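Cystatin (PDB 6I1M) probably inhibits papain-like cysteine proteases, acting as a secreted stefin-type cystatin of the liver fluke. Local coordinates at residues A49-F55 and E68-P74; Y4-V10 and L40-Q46; F18-L23 and E37-L41. All blocks are in the same frame, centred on the assembly; numbering follows the deposited sequence.

Contact 1 (A49-F55 and E68-P74); sequences AGTNYKF and EVVVFVP. Unlike the reference sequence in segment 49-55: T51 (reference Ile).
The carbonyl oxygen of V71 takes the N-H of Y53 (N to O 2.8 Å, N-H...O 175°) and is also approached by the CA-H of N52, while the Y53 ring turns an edge toward it. Y53 O receives V71 N in return, completing one rung of the antiparallel hairpin at the middle of the cystatin sheet. T51 with V73 and F55 with V69 form further hydrogen-bonded pairs, so side chains alternate between two faces.

Y53, F55, V71 and V73 turn to the face covered by F18 of helix 12-28, where aromatic and branched residues suit a core. V73 CG2 lies 3.6 Å from Y53 CE1, and T51 CG2 lies over one face of the same ring, toward its rim.

The other face is more polar. K54 and E68 lay their methylenes together, K54 CG 3.8 Å from E68 CG, although K54 NZ and E68 OE1 stay 4.8 Å apart; the attraction is therefore probably only long-range, and the ammonium group meets the ring of Y4 instead. Further along, N52 gives its ND2 to Q46 and leaves OD1 beside F72, 3.5 Å from F72 CB.

A49 and G50 end the QVVAG sequence, which in cystatins forms the first protease-binding hairpin loop. G50 has a positive phi (124°), and at its backbone angles a CB would be jammed against the carbonyl of A49; lacking one, it lies close to V73 O. The chi1 of F72 (178°) swings its ring along the strand past G50, until CZ stands 3.5 Å from A49 O.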
# COMPACT_ATOMS: atom_id res chain seq x y z
N ALA A 49 -15.24 -8.65 2.12
CA ALA A 49 -15.60 -9.39 0.89
C ALA A 49 -14.45 -9.26 -0.10
O ALA A 49 -14.60 -8.60 -1.14
CB ALA A 49 -16.90 -8.89 0.31
N GLY A 50 -13.33 -9.87 0.25
CA GLY A 50 -12.01 -9.56 -0.31
C GLY A 50 -11.04 -9.23 0.80
O GLY A 50 -11.31 -9.58 1.98
N THR A 51 -9.93 -8.61 0.46
CA THR A 51 -8.88 -8.30 1.45
C THR A 51 -8.45 -6.84 1.29
O THR A 51 -8.16 -6.41 0.14
CB THR A 51 -7.72 -9.29 1.34
OG1 THR A 51 -8.28 -10.58 1.57
CG2 THR A 51 -6.60 -9.00 2.33
N ASN A 52 -8.42 -6.14 2.42
CA ASN A 52 -7.75 -4.83 2.61
C ASN A 52 -6.31 -5.10 3.03
O ASN A 52 -6.09 -5.84 4.04
CB ASN A 52 -8.49 -3.94 3.60
CG ASN A 52 -9.63 -3.19 2.95
OD1 ASN A 52 -9.58 -2.89 1.76
ND2 ASN A 52 -10.61 -2.79 3.74
N TYR A 53 -5.37 -4.61 2.23
CA TYR A 53 -3.92 -4.61 2.54
C TYR A 53 -3.54 -3.20 2.95
O TYR A 53 -3.54 -2.33 2.09
CB TYR A 53 -3.08 -5.05 1.35
CG TYR A 53 -3.28 -6.47 0.93
CD1 TYR A 53 -4.31 -6.81 0.07
CD2 TYR A 53 -2.41 -7.47 1.35
CE1 TYR A 53 -4.50 -8.12 -0.33
CE2 TYR A 53 -2.59 -8.78 0.96
CZ TYR A 53 -3.64 -9.11 0.11
OH TYR A 53 -3.81 -10.40 -0.34
N LYS A 54 -3.23 -3.00 4.22
CA LYS A 54 -2.70 -1.72 4.73
C LYS A 54 -1.18 -1.80 4.80
O LYS A 54 -0.61 -2.53 5.68
CB LYS A 54 -3.26 -1.38 6.10
CG LYS A 54 -2.95 0.03 6.55
CD LYS A 54 -2.98 0.14 8.04
CE LYS A 54 -4.37 -0.03 8.61
NZ LYS A 54 -4.31 -0.21 10.07
N PHE A 55 -0.55 -1.05 3.91
CA PHE A 55 0.92 -0.92 3.79
C PHE A 55 1.41 0.32 4.54
O PHE A 55 0.79 1.37 4.48
CB PHE A 55 1.27 -0.82 2.32
CG PHE A 55 1.06 -2.13 1.62
CD1 PHE A 55 1.98 -3.16 1.79
CD2 PHE A 55 -0.03 -2.32 0.79
CE1 PHE A 55 1.81 -4.36 1.13
CE2 PHE A 55 -0.20 -3.53 0.12
CZ PHE A 55 0.72 -4.54 0.30
N GLU A 68 0.93 5.69 4.88
CA GLU A 68 0.04 4.52 5.02
C GLU A 68 -0.89 4.51 3.81
O GLU A 68 -1.45 5.57 3.50
CB GLU A 68 -0.68 4.59 6.36
CG GLU A 68 -1.83 3.63 6.50
CD GLU A 68 -2.55 3.82 7.82
OE1 GLU A 68 -1.86 3.69 8.87
OE2 GLU A 68 -3.77 4.14 7.79
N VAL A 69 -1.01 3.38 3.14
CA VAL A 69 -1.85 3.24 1.91
C VAL A 69 -2.60 1.92 2.02
O VAL A 69 -1.94 0.88 2.13
CB VAL A 69 -1.01 3.27 0.62
CG1 VAL A 69 -1.89 3.40 -0.62
CG2 VAL A 69 0.04 4.37 0.65
N VAL A 70 -3.92 1.96 1.94
CA VAL A 70 -4.79 0.76 1.90
C VAL A 70 -5.10 0.39 0.45
O VAL A 70 -5.52 1.26 -0.31
CB VAL A 70 -6.06 0.98 2.72
CG1 VAL A 70 -6.87 -0.30 2.80
CG2 VAL A 70 -5.73 1.50 4.11
N VAL A 71 -4.86 -0.87 0.08
CA VAL A 71 -5.28 -1.45 -1.23
C VAL A 71 -6.34 -2.52 -0.96
O VAL A 71 -6.03 -3.46 -0.20
CB VAL A 71 -4.09 -2.06 -2.00
CG1 VAL A 71 -4.54 -2.61 -3.34
CG2 VAL A 71 -2.95 -1.06 -2.16
N PHE A 72 -7.49 -2.41 -1.62
CA PHE A 72 -8.59 -3.39 -1.66
C PHE A 72 -8.42 -4.31 -2.87
O PHE A 72 -8.38 -3.86 -4.04
CB PHE A 72 -9.94 -2.68 -1.69
CG PHE A 72 -11.09 -3.65 -1.79
CD1 PHE A 72 -11.31 -4.58 -0.78
CD2 PHE A 72 -11.89 -3.69 -2.92
CE1 PHE A 72 -12.38 -5.46 -0.87
CE2 PHE A 72 -12.91 -4.63 -3.03
CZ PHE A 72 -13.15 -5.51 -2.00
N VAL A 73 -8.33 -5.61 -2.59
CA VAL A 73 -8.35 -6.69 -3.61
C VAL A 73 -9.69 -7.41 -3.47
O VAL A 73 -9.93 -8.12 -2.50
CB VAL A 73 -7.17 -7.66 -3.43
CG1 VAL A 73 -7.22 -8.80 -4.42
CG2 VAL A 73 -5.85 -6.93 -3.50
N PRO A 74 -10.63 -7.22 -4.41
CA PRO A 74 -11.92 -7.89 -4.32
C PRO A 74 -11.77 -9.37 -4.68
O PRO A 74 -10.77 -9.78 -5.27
CB PRO A 74 -12.78 -7.17 -5.37
CG PRO A 74 -11.74 -6.80 -6.43
CD PRO A 74 -10.50 -6.42 -5.64

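Contact 2 (Y4-V10 and L40-Q46); sequences YTEPRSV and LLQVSTQ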
# COMPACT_ATOMS: atom_id res chain seq x y z
N TYR A 4 -7.72 -5.19 11.49
CA TYR A 4 -6.47 -5.61 10.81
C TYR A 4 -5.74 -6.62 11.69
O TYR A 4 -5.80 -6.52 12.93
CB TYR A 4 -5.60 -4.41 10.45
CG TYR A 4 -6.07 -3.64 9.25
CD1 TYR A 4 -5.69 -3.98 7.97
CD2 TYR A 4 -6.93 -2.56 9.41
CE1 TYR A 4 -6.13 -3.26 6.86
CE2 TYR A 4 -7.37 -1.82 8.32
CZ TYR A 4 -6.98 -2.18 7.04
OH TYR A 4 -7.41 -1.44 5.96
N THR A 5 -5.07 -7.57 11.05
CA THR A 5 -3.95 -8.33 11.65
C THR A 5 -2.88 -7.34 12.12
O THR A 5 -2.89 -6.15 11.68
CB THR A 5 -3.29 -9.33 10.69
OG1 THR A 5 -2.51 -8.62 9.71
CG2 THR A 5 -4.27 -10.26 10.02
N GLU A 6 -1.99 -7.80 12.99
CA GLU A 6 -0.72 -7.10 13.33
C GLU A 6 0.12 -7.02 12.07
O GLU A 6 0.07 -7.91 11.23
CB GLU A 6 0.01 -7.80 14.47
CG GLU A 6 -0.58 -7.45 15.83
CD GLU A 6 -0.67 -5.95 16.05
OE1 GLU A 6 0.40 -5.29 16.09
OE2 GLU A 6 -1.82 -5.42 16.10
N PRO A 7 0.91 -5.94 11.90
CA PRO A 7 1.75 -5.79 10.71
C PRO A 7 2.66 -7.01 10.57
O PRO A 7 3.02 -7.61 11.56
CB PRO A 7 2.59 -4.53 10.98
CG PRO A 7 1.78 -3.77 11.99
CD PRO A 7 1.08 -4.81 12.83
N ARG A 8 3.03 -7.34 9.33
CA ARG A 8 3.96 -8.47 9.10
C ARG A 8 4.86 -8.10 7.93
O ARG A 8 4.57 -7.10 7.21
CB ARG A 8 3.19 -9.77 8.82
CG ARG A 8 2.26 -9.67 7.61
CD ARG A 8 1.91 -11.02 7.03
NE ARG A 8 0.86 -10.96 6.00
CZ ARG A 8 1.05 -10.66 4.72
NH1 ARG A 8 2.25 -10.37 4.24
NH2 ARG A 8 0.02 -10.65 3.90
N SER A 9 5.86 -8.94 7.67
CA SER A 9 6.74 -8.76 6.49
C SER A 9 5.92 -9.02 5.21
O SER A 9 4.96 -9.82 5.24
CB SER A 9 8.00 -9.61 6.58
OG SER A 9 7.68 -10.98 6.49
N VAL A 10 6.27 -8.27 4.16
CA VAL A 10 5.64 -8.34 2.82
C VAL A 10 6.32 -9.45 2.02
O VAL A 10 7.56 -9.49 1.99
CB VAL A 10 5.74 -7.00 2.08
CG1 VAL A 10 5.03 -7.03 0.75
CG2 VAL A 10 5.24 -5.84 2.94
N LEU A 40 8.03 -1.05 0.51
CA LEU A 40 6.94 -1.57 1.37
C LEU A 40 7.61 -2.11 2.63
O LEU A 40 8.35 -3.10 2.52
CB LEU A 40 6.15 -2.67 0.65
CG LEU A 40 5.58 -2.36 -0.74
CD1 LEU A 40 4.55 -3.39 -1.12
CD2 LEU A 40 4.94 -0.99 -0.85
N LEU A 41 7.38 -1.45 3.77
CA LEU A 41 8.03 -1.79 5.07
C LEU A 41 7.30 -2.97 5.70
O LEU A 41 7.96 -3.87 6.22
CB LEU A 41 7.97 -0.59 6.00
CG LEU A 41 8.80 0.62 5.59
CD1 LEU A 41 8.64 1.73 6.61
CD2 LEU A 41 10.26 0.24 5.42
N GLN A 42 5.97 -2.92 5.69
CA GLN A 42 5.12 -3.93 6.38
C GLN A 42 3.71 -3.84 5.81
O GLN A 42 3.40 -2.85 5.10
CB GLN A 42 5.08 -3.68 7.89
CG GLN A 42 4.58 -2.29 8.23
CD GLN A 42 4.69 -1.98 9.70
OE1 GLN A 42 5.64 -2.38 10.36
NE2 GLN A 42 3.73 -1.23 10.23
N VAL A 43 2.92 -4.85 6.08
CA VAL A 43 1.51 -4.92 5.64
C VAL A 43 0.68 -5.52 6.77
O VAL A 43 1.18 -6.44 7.50
CB VAL A 43 1.38 -5.70 4.32
CG1 VAL A 43 1.67 -7.18 4.53
CG2 VAL A 43 0.01 -5.46 3.68
N SER A 44 -0.53 -5.02 6.91
CA SER A 44 -1.56 -5.58 7.82
C SER A 44 -2.77 -5.88 6.95
O SER A 44 -2.99 -5.12 6.02
CB SER A 44 -1.92 -4.64 8.94
OG SER A 44 -0.79 -4.02 9.49
N THR A 45 -3.44 -7.01 7.17
CA THR A 45 -4.56 -7.46 6.31
C THR A 45 -5.85 -7.50 7.11
O THR A 45 -5.82 -7.76 8.31
CB THR A 45 -4.25 -8.80 5.66
OG1 THR A 45 -4.07 -9.72 6.74
CG2 THR A 45 -3.04 -8.72 4.78
N GLN A 46 -6.93 -7.16 6.43
CA GLN A 46 -8.29 -7.23 6.99
C GLN A 46 -9.15 -7.98 5.97
O GLN A 46 -9.22 -7.56 4.77
CB GLN A 46 -8.79 -5.83 7.28
CG GLN A 46 -10.23 -5.82 7.75
CD GLN A 46 -10.81 -4.44 7.65
OE1 GLN A 46 -10.41 -3.65 6.79
NE2 GLN A 46 -11.78 -4.15 8.51
O HOH W 1 -1.67 -10.63 7.14
O HOH W 2 -2.24 -2.98 11.82
O HOH W 3 8.58 -6.53 4.90
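The ring of Y4 lies over Q46, whose CB sits 3.8 Å from the ring centroid in a CH-pi contact, 17° off the ring normal. S44 O meets the edge of that ring, so an aromatic residue suits the place with both its face and its rim.

Segment 4-10, with no regular structure, follows the outer edge of strand 38-47 as the N-terminal trunk that leads into the helix; in cystatins this trunk commonly helps to bind the protease. T5 is held twice by T45: T5 N donates to T45 O (2.8 Å), and T45 N donates to T5 OG1 (3.1 Å, N-H...O 174°). A threonine suits the place because its hydroxyl oxygen accepts T45 N where a paired strand would offer a carbonyl. R8 and V43 then form a single antiparallel bridge, R8 N to V43 O at 2.8 Å and V43 N to R8 O at 3.0 Å.

Placed between the backbone N and the carbonyl carbon (chi1 59°), R8 CG sends the extended chain alongside V43, laying a guanidinium face on V43 CG1, 3.3 Å from R8 NH1. V10 CG2 packs on L40 CB and V43 CB. On the other side of the strand, P7 CB rests against the amide of Q42 (CB to CD 3.5 Å).

R8 NH1 reaches S9 O in the guanidinium plane, NH2 forms a salt bridge with E14, and NE gives its hydrogen to a water also bound by T45 OG1. Shared among these partners, the cation is fixed in rotation, and its charge is probably balanced largely by E14.

Contact 3 (F18-L23 and E37-L41); sequences FQPMIL and ELELL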
# COMPACT_ATOMS: atom_id res chain seq x y z
N PHE A 18 1.94 -4.92 -5.55
CA PHE A 18 1.44 -3.73 -4.82
C PHE A 18 2.43 -2.58 -4.89
O PHE A 18 1.97 -1.45 -4.92
CB PHE A 18 1.11 -4.06 -3.36
CG PHE A 18 -0.03 -5.04 -3.21
CD1 PHE A 18 -1.29 -4.73 -3.69
CD2 PHE A 18 0.17 -6.28 -2.64
CE1 PHE A 18 -2.33 -5.65 -3.58
CE2 PHE A 18 -0.87 -7.19 -2.50
CZ PHE A 18 -2.13 -6.87 -2.96
N GLN A 19 3.74 -2.82 -4.95
CA GLN A 19 4.72 -1.70 -4.90
C GLN A 19 4.49 -0.79 -6.10
O GLN A 19 4.42 0.42 -5.90
CB GLN A 19 6.17 -2.17 -4.76
CG GLN A 19 7.15 -1.01 -4.59
CD GLN A 19 7.65 -0.33 -5.84
OE1 GLN A 19 7.17 -0.52 -6.96
NE2 GLN A 19 8.67 0.49 -5.65
N PRO A 20 4.37 -1.26 -7.37
CA PRO A 20 4.11 -0.34 -8.49
C PRO A 20 2.73 0.34 -8.46
O PRO A 20 2.64 1.46 -8.93
CB PRO A 20 4.13 -1.24 -9.74
CG PRO A 20 4.97 -2.42 -9.30
CD PRO A 20 4.60 -2.63 -7.85
N MET A 21 1.71 -0.32 -7.91
CA MET A 21 0.36 0.28 -7.75
C MET A 21 0.47 1.46 -6.78
O MET A 21 -0.11 2.51 -7.04
CB MET A 21 -0.65 -0.70 -7.17
CG MET A 21 -1.06 -1.82 -8.08
SD MET A 21 -2.38 -2.76 -7.25
CE MET A 21 -2.22 -4.34 -8.08
N ILE A 22 1.18 1.27 -5.67
CA ILE A 22 1.30 2.31 -4.61
C ILE A 22 2.14 3.48 -5.12
O ILE A 22 1.76 4.64 -4.85
CB ILE A 22 1.79 1.71 -3.28
CG1 ILE A 22 0.78 0.68 -2.78
CG2 ILE A 22 2.05 2.80 -2.27
CD1 ILE A 22 1.20 -0.08 -1.55
N LEU A 23 3.21 3.19 -5.86
CA LEU A 23 4.11 4.21 -6.43
C LEU A 23 3.29 5.07 -7.39
O LEU A 23 3.31 6.30 -7.26
CB LEU A 23 5.24 3.52 -7.19
CG LEU A 23 6.24 4.42 -7.92
CD1 LEU A 23 6.67 5.61 -7.07
CD2 LEU A 23 7.46 3.61 -8.34
N GLU A 37 12.38 5.84 -5.09
CA GLU A 37 12.59 4.43 -4.66
C GLU A 37 11.65 4.20 -3.49
O GLU A 37 11.91 4.75 -2.42
CB GLU A 37 14.04 4.13 -4.28
CG GLU A 37 14.96 4.24 -5.48
CD GLU A 37 16.41 3.83 -5.25
OE1 GLU A 37 16.72 3.15 -4.21
OE2 GLU A 37 17.23 4.17 -6.13
N LEU A 38 10.57 3.46 -3.72
CA LEU A 38 9.55 3.22 -2.68
C LEU A 38 9.70 1.80 -2.14
O LEU A 38 9.69 0.83 -2.93
CB LEU A 38 8.18 3.42 -3.30
CG LEU A 38 7.04 3.36 -2.29
CD1 LEU A 38 6.95 4.68 -1.52
CD2 LEU A 38 5.74 3.03 -3.00
N GLU A 39 9.74 1.70 -0.81
CA GLU A 39 9.87 0.43 -0.07
C GLU A 39 8.58 0.14 0.69
O GLU A 39 8.14 1.00 1.47
CB GLU A 39 11.03 0.52 0.91
CG GLU A 39 11.23 -0.75 1.68
CD GLU A 39 12.47 -0.71 2.56
OE1 GLU A 39 13.05 0.38 2.69
OE2 GLU A 39 12.85 -1.75 3.09
N LEU A 40 8.03 -1.05 0.51
CA LEU A 40 6.94 -1.57 1.37
C LEU A 40 7.61 -2.11 2.63
O LEU A 40 8.35 -3.10 2.52
CB LEU A 40 6.15 -2.67 0.65
CG LEU A 40 5.58 -2.36 -0.74
CD1 LEU A 40 4.55 -3.39 -1.12
CD2 LEU A 40 4.94 -0.99 -0.85
N LEU A 41 7.38 -1.45 3.77
CA LEU A 41 8.03 -1.79 5.07
C LEU A 41 7.30 -2.97 5.70
O LEU A 41 7.96 -3.87 6.22
CB LEU A 41 7.97 -0.59 6.00
CG LEU A 41 8.80 0.62 5.59
CD1 LEU A 41 8.64 1.73 6.61
CD2 LEU A 41 10.26 0.24 5.42
O HOH W 4 10.51 2.47 -6.45
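I22 reaches from the helix between two leucines of the strand: its CD1 lies 3.9 Å from L40 CD2, and its CG2 lies 3.8 Å from L38 CD2. The two branches thus meet different neighbours on the same strand, which is what a beta-branched residue with a long arm does well. I22 and L38 cross at about a right angle. L38 points CD2 at the helix, against I22 CG2 and also L23 CB, the latter at 4.2 Å. This is the helix-on-sheet packing of the cystatin fold, in which the long helix lies across the concave side of the sheet; the axes of the short segments, helix 18-23 and strand 38-41, stand 8.9 Å apart at 121°. On the next strand V57 touches both leucines and F55 touches L40, while L23 also rests on C36, which is disulfide-bonded to C63.

Moving outward, the aliphatic part of Q19 covers L40, with Q19 CB 4.1 Å from L40 CG. The chain then bends at chi2 (-84°), turning the amide toward L38, whose side chain it passes in the opposite direction. Q19 NE2 donates to L38 O over 2.9 Å, almost straight at 178°, and L38 O lies in the plane of the Q19 amide. A water accepts from L38 N at 2.9 Å and, weakly, from Q19 NE2.

Glutamine suits this boundary: its methylenes extend the apolar cover, and its N-H satisfies the L38 carbonyl at the start of the edge strand, so that both backbone polar atoms of L38 have partners beside an apolar interface.

Along the chain, contact 3 (18-23 with 37-41) nests inside contact 2 (4-10 with 40-46), both ending on strand 38-47, and contact 1 follows on the next two strands. Contacts 1 and 2 have centres about 10 Å apart and are joined by backbone bonds between strands 38-47 and 50-59; the centre of contact 3 lies about 14 Å from each. F55 helps to knit them, touching V43 of contact 2 as well as F18, I22 and L40 of contact 3. One antiparallel sheet is thus edged by the N-terminal trunk and crossed by helix 12-28, an arrangement that in cystatins presents trunk and hairpin loops at one end as a wedge for the protease.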